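Local coordinates for ssDNA binding protein (Pyrococcus furiosus, PDB 4PSM) that probably binds single-stranded DNA as a four-chain assembly, probably holding the strand in tunnels between its subunits, at residues G14-V19 / E42-I47; V22-T27 / E35-A40; V61-V66 / E83-K88; F9-G14 / A98-E103. All coordinates share one frame; numbering follows the deposited sequence.

Contact 1. Residues G14-V19 / E42-I47; sequences GYANKV and ELNKII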
# COMPACT_ATOMS: atom_id res chain seq x y z
N GLY A 14 -31.15 1.94 18.52
CA GLY A 14 -29.74 2.18 18.34
C GLY A 14 -29.15 3.27 19.22
O GLY A 14 -28.25 3.99 18.80
N TYR A 15 -29.66 3.40 20.45
CA TYR A 15 -29.15 4.43 21.35
C TYR A 15 -27.72 4.07 21.78
O TYR A 15 -26.84 4.91 21.84
CB TYR A 15 -30.05 4.60 22.58
CG TYR A 15 -29.79 3.57 23.67
CD1 TYR A 15 -28.83 3.79 24.64
CD2 TYR A 15 -30.47 2.35 23.68
CE1 TYR A 15 -28.56 2.84 25.61
CE2 TYR A 15 -30.22 1.40 24.65
CZ TYR A 15 -29.26 1.66 25.61
OH TYR A 15 -28.99 0.72 26.58
N ALA A 16 -27.50 2.79 22.07
CA ALA A 16 -26.25 2.39 22.70
C ALA A 16 -25.06 2.60 21.76
O ALA A 16 -24.03 3.14 22.17
CB ALA A 16 -26.35 0.95 23.18
N ASN A 17 -25.20 2.22 20.49
CA ASN A 17 -24.16 2.52 19.51
C ASN A 17 -23.92 4.03 19.37
O ASN A 17 -22.78 4.47 19.22
CB ASN A 17 -24.51 1.92 18.13
CG ASN A 17 -24.28 0.42 18.07
OD1 ASN A 17 -23.41 -0.11 18.75
ND2 ASN A 17 -25.06 -0.26 17.24
N LYS A 18 -24.99 4.81 19.42
CA LYS A 18 -24.85 6.25 19.23
C LYS A 18 -24.09 6.88 20.39
O LYS A 18 -23.25 7.76 20.19
CB LYS A 18 -26.22 6.91 19.06
CG LYS A 18 -26.13 8.40 18.74
CD LYS A 18 -25.41 8.62 17.41
CE LYS A 18 -25.53 10.06 16.93
NZ LYS A 18 -26.95 10.46 16.71
N VAL A 19 -24.39 6.42 21.59
CA VAL A 19 -23.70 6.90 22.77
C VAL A 19 -22.20 6.65 22.59
O VAL A 19 -21.39 7.57 22.73
CB VAL A 19 -24.21 6.20 24.04
CG1 VAL A 19 -23.26 6.41 25.21
CG2 VAL A 19 -25.60 6.70 24.38
N GLU A 42 -21.06 0.83 30.45
CA GLU A 42 -21.66 1.07 31.75
C GLU A 42 -22.89 1.97 31.63
O GLU A 42 -23.97 1.62 32.08
CB GLU A 42 -20.65 1.69 32.71
CG GLU A 42 -19.43 0.83 32.98
CD GLU A 42 -18.47 1.48 33.97
OE1 GLU A 42 -17.47 0.83 34.33
OE2 GLU A 42 -18.73 2.63 34.38
N LEU A 43 -22.72 3.13 31.00
CA LEU A 43 -23.80 4.07 30.81
C LEU A 43 -24.98 3.43 30.08
O LEU A 43 -26.14 3.56 30.49
CB LEU A 43 -23.31 5.31 30.06
CG LEU A 43 -24.38 6.38 29.83
CD1 LEU A 43 -25.16 6.70 31.10
CD2 LEU A 43 -23.88 7.63 29.12
N ASN A 44 -24.69 2.72 29.00
CA ASN A 44 -25.72 2.07 28.20
C ASN A 44 -26.47 1.02 29.00
O ASN A 44 -27.65 0.75 28.74
CB ASN A 44 -25.13 1.47 26.91
CG ASN A 44 -24.73 2.54 25.90
OD1 ASN A 44 -25.30 3.63 25.91
ND2 ASN A 44 -23.75 2.24 25.04
N LYS A 45 -25.79 0.42 29.96
CA LYS A 45 -26.42 -0.54 30.86
C LYS A 45 -27.49 0.19 31.68
O LYS A 45 -28.63 -0.25 31.77
CB LYS A 45 -25.38 -1.16 31.79
CG LYS A 45 -24.93 -2.56 31.40
CD LYS A 45 -25.77 -3.62 32.12
CE LYS A 45 -25.58 -3.56 33.63
NZ LYS A 45 -26.38 -4.59 34.35
N ILE A 46 -27.11 1.33 32.25
CA ILE A 46 -27.99 2.15 33.05
C ILE A 46 -29.14 2.69 32.20
O ILE A 46 -30.31 2.60 32.58
CB ILE A 46 -27.21 3.31 33.68
CG1 ILE A 46 -26.22 2.77 34.72
CG2 ILE A 46 -28.16 4.33 34.29
CD1 ILE A 46 -25.24 3.81 35.24
N ILE A 47 -28.80 3.25 31.05
CA ILE A 47 -29.80 3.82 30.16
C ILE A 47 -30.86 2.78 29.82
O ILE A 47 -32.06 3.06 29.87
CB ILE A 47 -29.14 4.36 28.88
CG1 ILE A 47 -28.28 5.59 29.21
CG2 ILE A 47 -30.18 4.70 27.84
CD1 ILE A 47 -27.53 6.12 28.02
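Y15, with I47 and N44, forms the tight part of this crossing between helices 15-26 and 33-53, whose short segments run roughly antiparallel at 148° and approach to 9.8 Å. The Y15 ring leaves its helix with CG between the backbone N and the carbonyl carbon, which sends the phenol across to the second helix. There I47 CG2 lies 3.3 Å from Y15 CE1, meeting the ring obliquely. The hydroxyl Y15 OH donates to the backbone oxygen N44 O at 2.5 Å, a short bond, with that oxygen in plane at the ring edge. A16 CB leans on one ring face near the rim. The packing is looser at V19, where CG1 faces L43 CD2 at 4.1 Å and CG2 faces I47 CD1; these side chains are buried like Y15, and I64 and V66 of strand 61-71 close the core behind L43 and I47.

The A16 and N44 side is polar and partly exposed, yet close-packed. The N44 amide pushes between A16 and V19, turned 87° from the Y15 ring. V19 CB sits 3.4 Å from N44 OD1, while N44 ND2 gives only a weak bond to A16 O, 3.0 Å long and bent to 130°.

The two bonds tie one asparagine to the first turn of helix 15-26, so the polar pairing probably favours this register, mainly through the Y15 hydroxyl, whereas the aliphatic groups supply less directional cohesion.

Contact 2. Residues V22-T27 / E35-A40; sequences VLFAIT and EVVKAA
V36 of helix 33-53 packs among L23, F24 and T27, where its segment and that of helix 15-26 cross at 138° with their axes 9.8 Å apart. From its backbone the side chain points toward the other helix. V36 CB already touches the F24 ring, 3.7 Å from F24 CE1. At the branch, V36 CG1 is anti to the backbone N (chi1 169°), and this torsion drops the methyl onto the middle of the ring: CG1 stands 3.3 Å from the F24 ring centroid, only 2° off the normal, a CH-pi contact over one face. V36 CG1 also lies 4.0 Å from L23 CG. The other methyl, V36 CG2, turns to the threonine and comes within 3.3 Å of T27 OG1.

That hydroxyl is held by L23, four residues earlier. T27 OG1 donates to L23 O at 2.7 Å, and T27 N reaches the same oxygen from the opposite face of the carbonyl plane, so a single acceptor grips both groups. Beyond V36 the packing is lighter: L23 CD2 meets A40 CB at 3.9 Å, and V37 CG2 touches F24 CZ at the ring edge.

The helical pair lies against the sheet, where L23 packs on L5 of strand 4-11 and on I75 and W77 of strand 74-87, and T27 packs on F68 of strand 61-71. F24 also packs on L146 of the second subunit, and V37 meets E149 of that chain.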
# COMPACT_ATOMS: atom_id res chain seq x y z
N VAL A 22 -20.51 8.92 19.92
CA VAL A 22 -20.33 10.29 20.38
C VAL A 22 -19.20 10.36 21.39
O VAL A 22 -18.36 11.26 21.34
CB VAL A 22 -21.63 10.84 21.00
CG1 VAL A 22 -21.44 12.29 21.46
CG2 VAL A 22 -22.75 10.73 19.99
N LEU A 23 -19.20 9.41 22.31
CA LEU A 23 -18.15 9.31 23.31
C LEU A 23 -16.75 9.20 22.68
O LEU A 23 -15.82 9.90 23.08
CB LEU A 23 -18.44 8.15 24.25
CG LEU A 23 -17.63 8.10 25.54
CD1 LEU A 23 -17.64 9.45 26.23
CD2 LEU A 23 -18.17 7.02 26.46
N PHE A 24 -16.60 8.32 21.69
CA PHE A 24 -15.31 8.21 20.98
C PHE A 24 -14.87 9.53 20.38
O PHE A 24 -13.70 9.89 20.44
CB PHE A 24 -15.37 7.17 19.87
CG PHE A 24 -15.00 5.79 20.30
CD1 PHE A 24 -13.69 5.50 20.65
CD2 PHE A 24 -15.94 4.79 20.34
CE1 PHE A 24 -13.33 4.24 21.06
CE2 PHE A 24 -15.58 3.50 20.75
CZ PHE A 24 -14.28 3.23 21.11
N ALA A 25 -15.83 10.26 19.81
CA ALA A 25 -15.52 11.50 19.10
C ALA A 25 -15.07 12.62 20.05
O ALA A 25 -14.14 13.36 19.73
CB ALA A 25 -16.70 11.94 18.26
N ILE A 26 -15.71 12.72 21.21
CA ILE A 26 -15.44 13.83 22.12
C ILE A 26 -14.29 13.57 23.10
O ILE A 26 -13.73 14.51 23.66
CB ILE A 26 -16.71 14.28 22.88
CG1 ILE A 26 -17.17 13.20 23.86
CG2 ILE A 26 -17.83 14.64 21.89
CD1 ILE A 26 -18.54 13.47 24.47
N THR A 27 -13.94 12.30 23.30
CA THR A 27 -12.81 11.97 24.17
C THR A 27 -11.55 11.70 23.36
O THR A 27 -10.50 11.38 23.92
CB THR A 27 -13.11 10.74 25.03
OG1 THR A 27 -13.37 9.61 24.18
CG2 THR A 27 -14.32 10.98 25.91
N GLU A 35 -11.14 2.28 27.33
CA GLU A 35 -11.85 3.02 28.37
C GLU A 35 -13.19 3.54 27.86
O GLU A 35 -14.19 3.47 28.56
CB GLU A 35 -11.00 4.19 28.90
CG GLU A 35 -11.74 5.15 29.82
CD GLU A 35 -12.22 4.49 31.10
OE1 GLU A 35 -11.71 3.40 31.45
OE2 GLU A 35 -13.12 5.05 31.76
N VAL A 36 -13.19 4.05 26.63
CA VAL A 36 -14.41 4.51 25.98
C VAL A 36 -15.42 3.37 25.91
O VAL A 36 -16.59 3.53 26.26
CB VAL A 36 -14.13 5.04 24.57
CG1 VAL A 36 -15.44 5.26 23.81
CG2 VAL A 36 -13.32 6.32 24.63
N VAL A 37 -14.95 2.22 25.45
CA VAL A 37 -15.82 1.05 25.34
C VAL A 37 -16.37 0.68 26.71
O VAL A 37 -17.55 0.35 26.85
CB VAL A 37 -15.07 -0.15 24.74
CG1 VAL A 37 -15.82 -1.45 25.01
CG2 VAL A 37 -14.87 0.06 23.25
N LYS A 38 -15.51 0.75 27.71
CA LYS A 38 -15.86 0.37 29.06
C LYS A 38 -16.85 1.38 29.67
O LYS A 38 -17.86 1.00 30.25
CB LYS A 38 -14.59 0.26 29.91
CG LYS A 38 -14.77 -0.36 31.28
CD LYS A 38 -15.20 0.67 32.32
CE LYS A 38 -14.54 0.39 33.66
NZ LYS A 38 -14.69 -1.04 34.07
N ALA A 39 -16.57 2.66 29.51
CA ALA A 39 -17.42 3.71 30.05
C ALA A 39 -18.81 3.70 29.39
O ALA A 39 -19.83 3.83 30.06
CB ALA A 39 -16.77 5.09 29.89
N ALA A 40 -18.83 3.56 28.07
CA ALA A 40 -20.07 3.57 27.33
C ALA A 40 -20.91 2.35 27.70
O ALA A 40 -22.12 2.45 27.86
CB ALA A 40 -19.80 3.59 25.82

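Contact 3. Residues V61-V66 / E83-K88; sequences VVRISV and EIETYK
A beta hairpin of strands 61-71 and 74-87 supplies this contact, its antiparallel strands pairing V61 with Y87, R63 with E85 and S65 with E83 as hydrogen-bonded pairs, and V62 with T86 and I64 with I84 as non-hydrogen-bonded pairs. At the S65 rung both bonds are fairly straight, S65 N meeting E83 O at 3.0 Å and E83 N meeting S65 O in return. R63 N meets E85 O at 2.8 Å, but the return bond from E85 N to R63 O is bent. At the V61 rung one bond is straight, V61 N to Y87 O at 177°, while its return bond from Y87 N to V61 O is weak and bent.

The face bearing V61, R63, S65, E83, E85 and Y87 carries most of the polar side chains. R63 and E85 run side by side, pointing the same way, and R63 NE makes a long salt bridge with E85 OE1 at 3.5 Å, the carboxylate oxygen lying at the guanidinium edge. E85 OE1 also accepts from Y87 OH at 2.8 Å, approached 45° out of the carboxylate plane, and R63 CD passes 3.6 Å from Y87 OH. One oxygen thus ties charge and phenol together.

F9, at the strand 4-11 that borders strand 61-71, adds a cation-pi contact to R63 and an edge-to-face one to Y87. R63 NH1 finds its stronger partner in E101 of the third subunit, and V61 rests on L95 and M99 of helix 93-141. From the opposite face, I64 and I84 pack on helix 33-53.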
# COMPACT_ATOMS: atom_id res chain seq x y z
N VAL A 61 -38.24 7.36 19.74
CA VAL A 61 -37.05 8.14 19.57
C VAL A 61 -36.68 8.79 20.89
O VAL A 61 -37.53 9.29 21.62
CB VAL A 61 -37.23 9.21 18.48
CG1 VAL A 61 -36.10 10.21 18.51
CG2 VAL A 61 -37.34 8.54 17.11
N VAL A 62 -35.39 8.76 21.21
CA VAL A 62 -34.90 9.34 22.44
C VAL A 62 -33.83 10.39 22.15
O VAL A 62 -33.26 10.42 21.06
CB VAL A 62 -34.31 8.26 23.37
CG1 VAL A 62 -35.32 7.15 23.59
CG2 VAL A 62 -33.02 7.69 22.77
N ARG A 63 -33.59 11.25 23.12
CA ARG A 63 -32.40 12.09 23.15
C ARG A 63 -31.73 11.85 24.48
O ARG A 63 -32.38 11.87 25.52
CB ARG A 63 -32.74 13.56 23.01
CG ARG A 63 -33.34 13.94 21.68
CD ARG A 63 -33.71 15.41 21.66
NE ARG A 63 -32.54 16.26 21.81
CZ ARG A 63 -31.80 16.69 20.79
NH1 ARG A 63 -32.11 16.34 19.55
NH2 ARG A 63 -30.75 17.47 21.01
N ILE A 64 -30.42 11.62 24.46
CA ILE A 64 -29.67 11.36 25.68
C ILE A 64 -28.60 12.41 25.91
O ILE A 64 -27.84 12.76 25.01
CB ILE A 64 -29.04 9.95 25.66
CG1 ILE A 64 -30.14 8.89 25.61
CG2 ILE A 64 -28.12 9.76 26.86
CD1 ILE A 64 -29.63 7.48 25.50
N SER A 65 -28.56 12.92 27.13
CA SER A 65 -27.56 13.88 27.54
C SER A 65 -26.97 13.43 28.86
O SER A 65 -27.65 12.86 29.71
CB SER A 65 -28.19 15.27 27.70
OG SER A 65 -28.97 15.61 26.57
N VAL A 66 -25.69 13.68 29.04
CA VAL A 66 -25.04 13.32 30.29
C VAL A 66 -23.69 14.00 30.38
O VAL A 66 -22.89 13.96 29.44
CB VAL A 66 -24.89 11.80 30.45
CG1 VAL A 66 -23.95 11.24 29.40
CG2 VAL A 66 -24.40 11.45 31.86
N GLU A 83 -30.03 12.86 31.32
CA GLU A 83 -31.38 13.18 30.87
C GLU A 83 -31.75 12.29 29.69
O GLU A 83 -30.98 12.14 28.74
CB GLU A 83 -31.49 14.66 30.49
CG GLU A 83 -30.32 15.51 30.96
CD GLU A 83 -30.64 16.99 30.96
OE1 GLU A 83 -30.04 17.73 30.14
OE2 GLU A 83 -31.48 17.42 31.77
N ILE A 84 -32.92 11.69 29.76
CA ILE A 84 -33.44 10.89 28.67
C ILE A 84 -34.78 11.46 28.20
O ILE A 84 -35.82 11.18 28.79
CB ILE A 84 -33.63 9.42 29.07
CG1 ILE A 84 -32.34 8.85 29.65
CG2 ILE A 84 -34.09 8.60 27.87
CD1 ILE A 84 -32.47 7.41 30.09
N GLU A 85 -34.74 12.28 27.16
CA GLU A 85 -35.96 12.74 26.51
C GLU A 85 -36.49 11.64 25.61
O GLU A 85 -35.74 11.02 24.87
CB GLU A 85 -35.68 14.00 25.69
CG GLU A 85 -35.16 15.16 26.52
CD GLU A 85 -34.74 16.34 25.66
OE1 GLU A 85 -34.81 16.23 24.42
OE2 GLU A 85 -34.34 17.38 26.23
N THR A 86 -37.79 11.39 25.70
CA THR A 86 -38.40 10.32 24.92
C THR A 86 -39.45 10.87 23.96
O THR A 86 -40.09 11.88 24.24
CB THR A 86 -39.02 9.24 25.83
OG1 THR A 86 -39.91 8.43 25.06
CG2 THR A 86 -39.79 9.89 26.97
N TYR A 87 -39.62 10.20 22.83
CA TYR A 87 -40.60 10.63 21.84
C TYR A 87 -41.30 9.42 21.25
O TYR A 87 -40.71 8.69 20.45
CB TYR A 87 -39.91 11.44 20.74
CG TYR A 87 -39.16 12.62 21.29
CD1 TYR A 87 -39.76 13.86 21.40
CD2 TYR A 87 -37.84 12.49 21.71
CE1 TYR A 87 -39.08 14.95 21.91
CE2 TYR A 87 -37.15 13.57 22.22
CZ TYR A 87 -37.77 14.80 22.32
OH TYR A 87 -37.10 15.88 22.82
N LYS A 88 -42.55 9.20 21.66
CA LYS A 88 -43.29 8.02 21.24
C LYS A 88 -43.59 8.07 19.75
O LYS A 88 -44.00 9.10 19.22
CB LYS A 88 -44.59 7.91 22.03
CG LYS A 88 -44.39 8.03 23.53
CD LYS A 88 -43.56 6.88 24.08
CE LYS A 88 -44.22 5.54 23.80
NZ LYS A 88 -43.57 4.41 24.55

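Contact 4. Residues F9-G14 / A98-E103; sequences FVRASG and AMEEVE. With SO4 (sulfate ion), chain E.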
# COMPACT_ATOMS: atom_id res chain seq x y z
N PHE A 9 -31.25 13.39 18.35
CA PHE A 9 -32.33 12.42 18.14
C PHE A 9 -31.77 11.09 17.68
O PHE A 9 -30.93 11.02 16.79
CB PHE A 9 -33.36 12.94 17.13
CG PHE A 9 -34.12 14.13 17.60
CD1 PHE A 9 -35.12 14.00 18.56
CD2 PHE A 9 -33.86 15.38 17.08
CE1 PHE A 9 -35.85 15.10 19.00
CE2 PHE A 9 -34.59 16.49 17.51
CZ PHE A 9 -35.58 16.34 18.48
N VAL A 10 -32.25 10.02 18.29
CA VAL A 10 -31.87 8.69 17.88
C VAL A 10 -32.96 7.67 18.21
O VAL A 10 -33.54 7.69 19.30
CB VAL A 10 -30.53 8.23 18.53
CG1 VAL A 10 -30.72 7.97 20.03
CG2 VAL A 10 -29.97 6.98 17.82
N ARG A 11 -33.25 6.80 17.25
CA ARG A 11 -34.16 5.70 17.48
C ARG A 11 -33.63 4.90 18.67
O ARG A 11 -32.43 4.64 18.75
CB ARG A 11 -34.23 4.82 16.24
CG ARG A 11 -35.41 3.87 16.21
CD ARG A 11 -35.55 3.29 14.82
NE ARG A 11 -36.77 2.51 14.66
CZ ARG A 11 -36.87 1.22 14.93
NH1 ARG A 11 -35.83 0.55 15.40
NH2 ARG A 11 -38.03 0.59 14.74
N ALA A 12 -34.52 4.55 19.58
CA ALA A 12 -34.13 3.88 20.81
C ALA A 12 -33.33 2.62 20.53
O ALA A 12 -32.33 2.36 21.21
CB ALA A 12 -35.37 3.56 21.65
N SER A 13 -33.77 1.86 19.53
CA SER A 13 -33.11 0.62 19.12
C SER A 13 -31.59 0.77 18.99
O SER A 13 -30.84 -0.14 19.29
CB SER A 13 -33.69 0.14 17.78
OG SER A 13 -33.53 1.13 16.78
N GLY A 14 -31.15 1.94 18.52
CA GLY A 14 -29.74 2.18 18.34
C GLY A 14 -29.15 3.27 19.22
O GLY A 14 -28.25 3.99 18.80
N ALA A 98 -38.09 9.15 10.28
CA ALA A 98 -36.80 9.69 9.88
C ALA A 98 -35.64 8.98 10.59
O ALA A 98 -34.62 8.71 9.97
CB ALA A 98 -36.76 11.20 10.17
N MSE A 99 -35.82 8.68 11.87
CA MSE A 99 -34.80 8.03 12.66
C MSE A 99 -34.60 6.59 12.24
O MSE A 99 -33.47 6.07 12.28
CB MSE A 99 -35.14 8.08 14.15
CG MSE A 99 -35.14 9.47 14.72
SE MSE A 99 -33.53 10.44 14.25
CE MSE A 99 -34.07 11.29 12.59
N GLU A 100 -35.68 5.94 11.85
CA GLU A 100 -35.60 4.59 11.32
C GLU A 100 -34.85 4.60 9.98
O GLU A 100 -34.08 3.69 9.68
CB GLU A 100 -36.99 4.00 11.16
CG GLU A 100 -37.01 2.58 10.60
CD GLU A 100 -38.43 2.07 10.41
OE1 GLU A 100 -39.29 2.36 11.27
OE2 GLU A 100 -38.69 1.39 9.39
N GLU A 101 -35.07 5.65 9.19
CA GLU A 101 -34.34 5.82 7.94
C GLU A 101 -32.85 6.02 8.21
O GLU A 101 -32.02 5.43 7.54
CB GLU A 101 -34.90 7.01 7.15
CG GLU A 101 -36.35 6.82 6.72
CD GLU A 101 -36.91 7.99 5.94
OE1 GLU A 101 -36.36 9.11 6.06
OE2 GLU A 101 -37.90 7.79 5.21
N VAL A 102 -32.53 6.85 9.19
CA VAL A 102 -31.14 7.06 9.58
C VAL A 102 -30.50 5.75 9.98
O VAL A 102 -29.42 5.39 9.50
CB VAL A 102 -31.02 8.04 10.75
CG1 VAL A 102 -29.72 7.79 11.50
CG2 VAL A 102 -31.10 9.47 10.24
N GLU A 103 -31.17 5.03 10.88
CA GLU A 103 -30.68 3.75 11.36
C GLU A 103 -30.37 2.82 10.19
O GLU A 103 -29.38 2.09 10.20
CB GLU A 103 -31.74 3.12 12.27
CG GLU A 103 -31.19 2.16 13.31
CD GLU A 103 -30.59 2.88 14.51
OE1 GLU A 103 -30.38 4.11 14.44
OE2 GLU A 103 -30.34 2.20 15.53
S SO4 E . -37.14 -3.01 14.50
O1 SO4 E . -37.42 -4.44 14.55
O2 SO4 E . -36.60 -2.66 13.19
O3 SO4 E . -38.38 -2.26 14.74
O4 SO4 E . -36.18 -2.67 15.54
O HOH W 1 -31.76 7.05 14.54
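R11 and E100 lie side by side, the R11 guanidinium turned 77° from the E100 carboxylate, with the aliphatic part of E100 obliquely beside it: E100 CB is 3.8 Å from R11 NE. At the guanidinium edge, in its plane, is a sulfate oxygen: R11 NH2 donates to O3 of the sulfate at 2.9 Å, and R11 NH1 to its O4 at 3.2 Å. R11 NH1 also donates to S13 OG at 2.7 Å, the hydroxyl lying 17° out of the guanidinium plane. With CG anti to the backbone N (chi1 -164°) and the chain extended to NE, the arginine runs across helix 93-141, R11 CD passing 3.7 Å from E100 CA. The sulfate probably came from the crystallisation liquor; its place is consistent with this arginine being able to hold an anion such as a phosphate.

Here the end of strand 4-11 passes through a short 3-10 turn at A12 and S13, G14 then takes the N-cap position of helix 15-26, and the segment lies against the long helix 93-141, much of which is predicted coiled coil. A water bridges the two, accepting from R11 N and donating to M99 O at 3.0 Å and to E103 OE1, so polar atoms of both segments are linked through it.

M99, a selenomethionine, bends its chain so that M99 SE sits 3.8 Å from F9 CB, and it also packs on M99 of the third subunit. The F9 ring leads away from segment 98-103, and E101 of that subunit accepts a hydrogen bond from F9 N.

Overall arrangement
Contacts 1 and 2 are two levels of the one interface between helices 15-26 and 33-53, with centres about 11 Å apart and contact 2 nested inside the loop that contact 1 closes. Contact 3, about 11 Å from contact 1 between centres, follows both in the chain and joins the last two strands of the sheet; I47 of contact 1 packs on I64 there, so helix pair and sheet share one core. Contact 4 closes the largest loop, bringing strand 4-11 to helix 93-141, and adjoins contact 3, their centres about 12 Å apart, where V62 N and V10 O probably bond. Contacts 3 and 4 both meet the third subunit, and contact 2 the second, linking the fold to the tetramer.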